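Long-range contacts in putative alpha KG dependent 2,4-D dioxygenase (Burkholderia xenovorans, PDB 5J92), which probably acts as an iron(II)- and 2-oxoglutarate-dependent dioxygenase of the TfdA family: residues 119-124 against 268-273; 149-154 against 250-255. All coordinates share one frame; numbering follows the deposited sequence.

Contact 1: 119-124 against 268-273. With FE2 (Fe (II) ion), chain E.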
# COMPACT_ATOMS: atom_id res chain seq x y z
N ARG A 119 5.07 -10.94 3.99
CA ARG A 119 3.71 -10.45 3.77
C ARG A 119 3.69 -9.15 2.97
O ARG A 119 2.60 -8.68 2.62
CB ARG A 119 2.99 -10.25 5.11
CG ARG A 119 2.78 -11.54 5.87
CD ARG A 119 2.15 -11.29 7.23
NE ARG A 119 1.85 -12.55 7.90
CZ ARG A 119 1.25 -12.65 9.07
NH1 ARG A 119 0.87 -11.55 9.72
NH2 ARG A 119 1.02 -13.85 9.59
N ARG A 120 4.86 -8.59 2.69
CA ARG A 120 5.00 -7.42 1.84
C ARG A 120 5.44 -7.85 0.44
O ARG A 120 6.26 -8.76 0.29
CB ARG A 120 6.00 -6.43 2.47
CG ARG A 120 5.46 -5.80 3.77
CD ARG A 120 6.53 -5.55 4.83
NE ARG A 120 5.98 -4.87 6.01
CZ ARG A 120 5.52 -5.49 7.10
NH1 ARG A 120 5.50 -6.81 7.17
NH2 ARG A 120 5.06 -4.78 8.13
N TRP A 121 4.88 -7.20 -0.58
CA TRP A 121 5.20 -7.54 -1.96
C TRP A 121 6.70 -7.40 -2.23
O TRP A 121 7.29 -6.35 -1.96
CB TRP A 121 4.45 -6.62 -2.94
CG TRP A 121 2.98 -6.82 -3.03
CD1 TRP A 121 2.01 -6.02 -2.50
CD2 TRP A 121 2.29 -7.87 -3.74
NE1 TRP A 121 0.76 -6.51 -2.83
CE2 TRP A 121 0.92 -7.64 -3.59
CE3 TRP A 121 2.72 -8.97 -4.49
CZ2 TRP A 121 -0.05 -8.48 -4.16
CZ3 TRP A 121 1.76 -9.81 -5.06
CH2 TRP A 121 0.40 -9.55 -4.89
N HIS A 122 7.31 -8.45 -2.77
CA HIS A 122 8.74 -8.39 -3.04
C HIS A 122 9.10 -9.36 -4.17
O HIS A 122 8.29 -10.20 -4.57
CB HIS A 122 9.53 -8.70 -1.76
CG HIS A 122 9.28 -10.07 -1.24
ND1 HIS A 122 8.09 -10.44 -0.66
CD2 HIS A 122 10.06 -11.18 -1.25
CE1 HIS A 122 8.14 -11.72 -0.32
NE2 HIS A 122 9.32 -12.19 -0.66
N SER A 123 10.31 -9.20 -4.70
CA SER A 123 10.91 -10.14 -5.64
C SER A 123 12.16 -10.72 -4.99
O SER A 123 12.99 -9.97 -4.46
CB SER A 123 11.27 -9.45 -6.97
OG SER A 123 11.79 -10.38 -7.91
N ASP A 124 12.28 -12.05 -5.00
CA ASP A 124 13.28 -12.74 -4.18
C ASP A 124 14.70 -12.28 -4.47
O ASP A 124 15.15 -12.29 -5.62
CB ASP A 124 13.18 -14.25 -4.37
CG ASP A 124 12.00 -14.84 -3.63
OD1 ASP A 124 11.38 -14.04 -2.90
OD2 ASP A 124 11.71 -16.05 -3.78
N ALA A 268 9.85 -11.60 -13.46
CA ALA A 268 8.63 -11.02 -14.00
C ALA A 268 7.58 -10.72 -12.95
O ALA A 268 6.47 -10.32 -13.30
CB ALA A 268 8.02 -11.96 -15.06
N LEU A 269 7.88 -10.92 -11.67
CA LEU A 269 6.83 -10.91 -10.66
C LEU A 269 7.28 -10.22 -9.39
O LEU A 269 8.47 -10.03 -9.13
CB LEU A 269 6.39 -12.33 -10.28
CG LEU A 269 5.82 -13.20 -11.39
CD1 LEU A 269 5.94 -14.64 -10.98
CD2 LEU A 269 4.36 -12.80 -11.60
N MET A 270 6.27 -9.87 -8.60
CA MET A 270 6.38 -9.73 -7.16
C MET A 270 5.45 -10.78 -6.58
O MET A 270 4.53 -11.27 -7.25
CB MET A 270 5.98 -8.33 -6.68
CG MET A 270 7.08 -7.27 -6.82
SD MET A 270 6.73 -5.78 -5.89
CE MET A 270 5.11 -5.36 -6.49
N HIS A 271 5.71 -11.16 -5.34
CA HIS A 271 4.81 -12.09 -4.67
C HIS A 271 4.77 -11.74 -3.19
O HIS A 271 5.62 -11.01 -2.68
CB HIS A 271 5.25 -13.54 -4.86
CG HIS A 271 6.50 -13.87 -4.13
ND1 HIS A 271 7.75 -13.51 -4.60
CD2 HIS A 271 6.70 -14.48 -2.94
CE1 HIS A 271 8.67 -13.90 -3.73
NE2 HIS A 271 8.06 -14.50 -2.72
N ARG A 272 3.79 -12.30 -2.50
CA ARG A 272 3.69 -12.10 -1.07
C ARG A 272 2.87 -13.24 -0.49
O ARG A 272 2.03 -13.81 -1.18
CB ARG A 272 3.04 -10.75 -0.71
CG ARG A 272 1.54 -10.69 -1.03
CD ARG A 272 0.90 -9.35 -0.64
NE ARG A 272 -0.54 -9.37 -0.91
CZ ARG A 272 -1.40 -8.47 -0.44
NH1 ARG A 272 -0.97 -7.49 0.32
NH2 ARG A 272 -2.71 -8.57 -0.71
N GLY A 273 3.13 -13.55 0.78
CA GLY A 273 2.31 -14.49 1.51
C GLY A 273 1.21 -13.78 2.26
O GLY A 273 1.33 -12.61 2.61
FE FE2 E . 9.84 -14.56 -1.06
O HOH W 1 0.28 -10.17 2.85
O HOH W 2 1.74 -6.53 1.25
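H122 and H271 meet at the iron(II) ion, each binding it through NE2. H122 NE2 lies 2.5 Å and H271 NE2 2.4 Å from the iron(II) ion. Their imidazoles pack obliquely, with planes at 52°. D124 is the third ligand and binds through OD1; its carboxylate plane stands 84° from the H271 ring. This is the HxD...H facial triad of the family, set in the cupin-type double-stranded beta-helix. Both histidines have CG between the backbone N and the carbonyl carbon, which swings each ring from a CB that points away back to the metal. H122 ND1 also donates to R120 O at 2.7 Å, in the ring plane. That bond fixes the rotation of the ring. The backbones of H122 and H271 form a single antiparallel hydrogen-bonded bridge, with N-H...O bonds both ways.

R272 lies along one face of the W121 indole. R272 CD sits over that face, 3.6 Å from the centroid of the five-membered ring, a CH-pi contact. The extended chain carries the guanidinium on past the NE1 side of the indole, nearly parallel to it (8°) but offset. W121 CB rests against M270 SD at 3.8 Å. Two waters bridge R119 O, one to G273 O and the other to R272 NH1.

D124 OD2 is hydrogen-bonded to S135 OG of strand 132-139, and S123 OG bonds to N266 O. R272 forms a salt bridge with E243 of the second subunit, and R119 with D236 of that subunit. The 119-124 loop follows helix 110-117, and strand 269-273 lies beside strand 149-153, whose Q150 and A152 also touch W121.

Contact 2: 149-154 against 250-255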
# COMPACT_ATOMS: atom_id res chain seq x y z
N THR A 149 -0.56 -17.63 -1.46
CA THR A 149 0.55 -16.88 -2.03
C THR A 149 -0.00 -16.12 -3.22
O THR A 149 -0.72 -16.69 -4.05
CB THR A 149 1.71 -17.79 -2.46
OG1 THR A 149 2.09 -18.63 -1.38
CG2 THR A 149 2.93 -16.94 -2.84
N GLN A 150 0.27 -14.82 -3.27
CA GLN A 150 -0.24 -13.96 -4.32
C GLN A 150 0.90 -13.50 -5.21
O GLN A 150 2.03 -13.32 -4.75
CB GLN A 150 -0.98 -12.75 -3.73
CG GLN A 150 -2.14 -13.13 -2.83
CD GLN A 150 -3.02 -11.94 -2.44
OE1 GLN A 150 -2.56 -10.80 -2.33
NE2 GLN A 150 -4.31 -12.22 -2.24
N PHE A 151 0.60 -13.34 -6.50
CA PHE A 151 1.60 -13.02 -7.51
C PHE A 151 1.11 -11.85 -8.33
O PHE A 151 -0.02 -11.86 -8.83
CB PHE A 151 1.89 -14.23 -8.42
CG PHE A 151 2.40 -15.43 -7.67
CD1 PHE A 151 3.76 -15.56 -7.42
CD2 PHE A 151 1.53 -16.40 -7.19
CE1 PHE A 151 4.26 -16.66 -6.72
CE2 PHE A 151 2.00 -17.50 -6.49
CZ PHE A 151 3.38 -17.63 -6.26
N ALA A 152 1.97 -10.84 -8.49
CA ALA A 152 1.64 -9.64 -9.24
C ALA A 152 2.49 -9.58 -10.50
O ALA A 152 3.72 -9.65 -10.43
CB ALA A 152 1.83 -8.39 -8.38
N ASP A 153 1.82 -9.45 -11.64
CA ASP A 153 2.50 -9.50 -12.94
C ASP A 153 3.13 -8.15 -13.27
O ASP A 153 2.42 -7.19 -13.59
CB ASP A 153 1.50 -9.92 -14.02
CG ASP A 153 2.17 -10.21 -15.37
OD1 ASP A 153 3.30 -9.74 -15.62
OD2 ASP A 153 1.52 -10.93 -16.19
N MET A 154 4.46 -8.06 -13.18
CA MET A 154 5.17 -6.82 -13.48
C MET A 154 5.24 -6.51 -14.98
O MET A 154 5.54 -5.37 -15.35
CB MET A 154 6.59 -6.86 -12.91
CG MET A 154 6.66 -6.97 -11.38
SD MET A 154 5.84 -5.60 -10.55
CE MET A 154 4.28 -6.34 -10.13
N PHE A 250 -3.74 -7.14 -11.95
CA PHE A 250 -2.39 -7.62 -12.15
C PHE A 250 -2.02 -8.76 -11.21
O PHE A 250 -0.87 -9.19 -11.20
CB PHE A 250 -1.37 -6.48 -11.98
CG PHE A 250 -1.65 -5.29 -12.84
CD1 PHE A 250 -1.84 -5.43 -14.21
CD2 PHE A 250 -1.79 -4.03 -12.27
CE1 PHE A 250 -2.11 -4.33 -15.00
CE2 PHE A 250 -2.05 -2.91 -13.06
CZ PHE A 250 -2.21 -3.07 -14.43
N VAL A 251 -2.97 -9.25 -10.40
CA VAL A 251 -2.68 -10.17 -9.31
C VAL A 251 -3.41 -11.49 -9.50
O VAL A 251 -4.59 -11.52 -9.88
CB VAL A 251 -3.05 -9.54 -7.95
CG1 VAL A 251 -2.94 -10.58 -6.82
CG2 VAL A 251 -2.09 -8.35 -7.68
N TYR A 252 -2.69 -12.59 -9.24
CA TYR A 252 -3.26 -13.92 -9.10
C TYR A 252 -3.02 -14.39 -7.67
O TYR A 252 -1.89 -14.36 -7.18
CB TYR A 252 -2.61 -14.91 -10.10
CG TYR A 252 -2.84 -16.38 -9.78
CD1 TYR A 252 -4.10 -16.95 -9.92
CD2 TYR A 252 -1.80 -17.19 -9.33
CE1 TYR A 252 -4.30 -18.30 -9.63
CE2 TYR A 252 -2.00 -18.54 -9.03
CZ TYR A 252 -3.26 -19.08 -9.19
OH TYR A 252 -3.49 -20.41 -8.90
N SER A 253 -4.09 -14.82 -7.00
CA SER A 253 -4.02 -15.33 -5.64
C SER A 253 -4.10 -16.86 -5.68
O SER A 253 -5.10 -17.43 -6.14
CB SER A 253 -5.16 -14.74 -4.80
OG SER A 253 -5.07 -15.16 -3.44
N HIS A 254 -3.04 -17.52 -5.24
CA HIS A 254 -3.01 -18.98 -5.34
C HIS A 254 -3.59 -19.60 -4.08
O HIS A 254 -3.02 -19.46 -2.98
CB HIS A 254 -1.59 -19.49 -5.57
CG HIS A 254 -1.54 -20.97 -5.80
ND1 HIS A 254 -2.07 -21.57 -6.92
CD2 HIS A 254 -1.06 -21.97 -5.02
CE1 HIS A 254 -1.89 -22.87 -6.84
NE2 HIS A 254 -1.29 -23.15 -5.70
N GLU A 255 -4.71 -20.31 -4.24
CA GLU A 255 -5.27 -21.15 -3.18
C GLU A 255 -4.53 -22.48 -3.18
O GLU A 255 -4.64 -23.26 -4.13
CB GLU A 255 -6.77 -21.36 -3.37
CG GLU A 255 -7.61 -20.10 -3.21
CD GLU A 255 -7.68 -19.62 -1.77
OE1 GLU A 255 -7.32 -20.40 -0.85
OE2 GLU A 255 -8.08 -18.47 -1.55
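F151 and Y252 are paired across the strands as an antiparallel hydrogen-bonded pair. F151 N donates to Y252 O and Y252 N to F151 O, both at 2.8 Å. H254 N reaches T149 O at 2.7 Å; the return bond, T149 N to H254 O, is weak. At the far end D153 N donates to F250 O. CA-H...O contacts lie between these bonds, such as V251 CA to F151 O at 3.2 Å.

The strands belong to a three-stranded antiparallel sheet in which 149-153 is the middle strand, part of the cupin-type fold. The two strand directions are 162° apart over these segments, close to antiparallel. D153 ends its strand as the N-cap of helix 154-159, and its carboxylate also forms a salt bridge with R155.

Apolar contacts lie on both faces. F151 and Y252 run side by side, meeting at their CD2 atoms 4.0 Å apart. On the opposite face A152 CB touches V251 CG2.

One polar side-chain bond crosses the pair: Q150 NE2 donates to S253 OG at 3.3 Å, close to its amide plane, while Q150 OE1 bonds to R272. Within strand 251-254, Y252 OH and H254 ND1 share a hydrogen bond of 2.7 Å, and H254 NE2 bonds to D260.

Both contacts reach the same three-stranded sheet. Strand 149-153 lies between 251-254 of contact 2 and 269-273 of contact 1. Backbone bonds of Q150 with R272 and of A152 with M270 join them. Contact 1 lies about 5 Å from the chain centre and contact 2 about 10 Å, centre to centre. Contact 1 is partly buried and mixes metal ligation, a CH-pi contact and water bridges; its arginines extend to the second subunit. Contact 2 is a buried strand pair, held mainly by regular backbone bonds, that the other subunit does not touch. Its F151 side chain packs against that of H271. Along the chain, contact 2 is nested within the loop closed by contact 1.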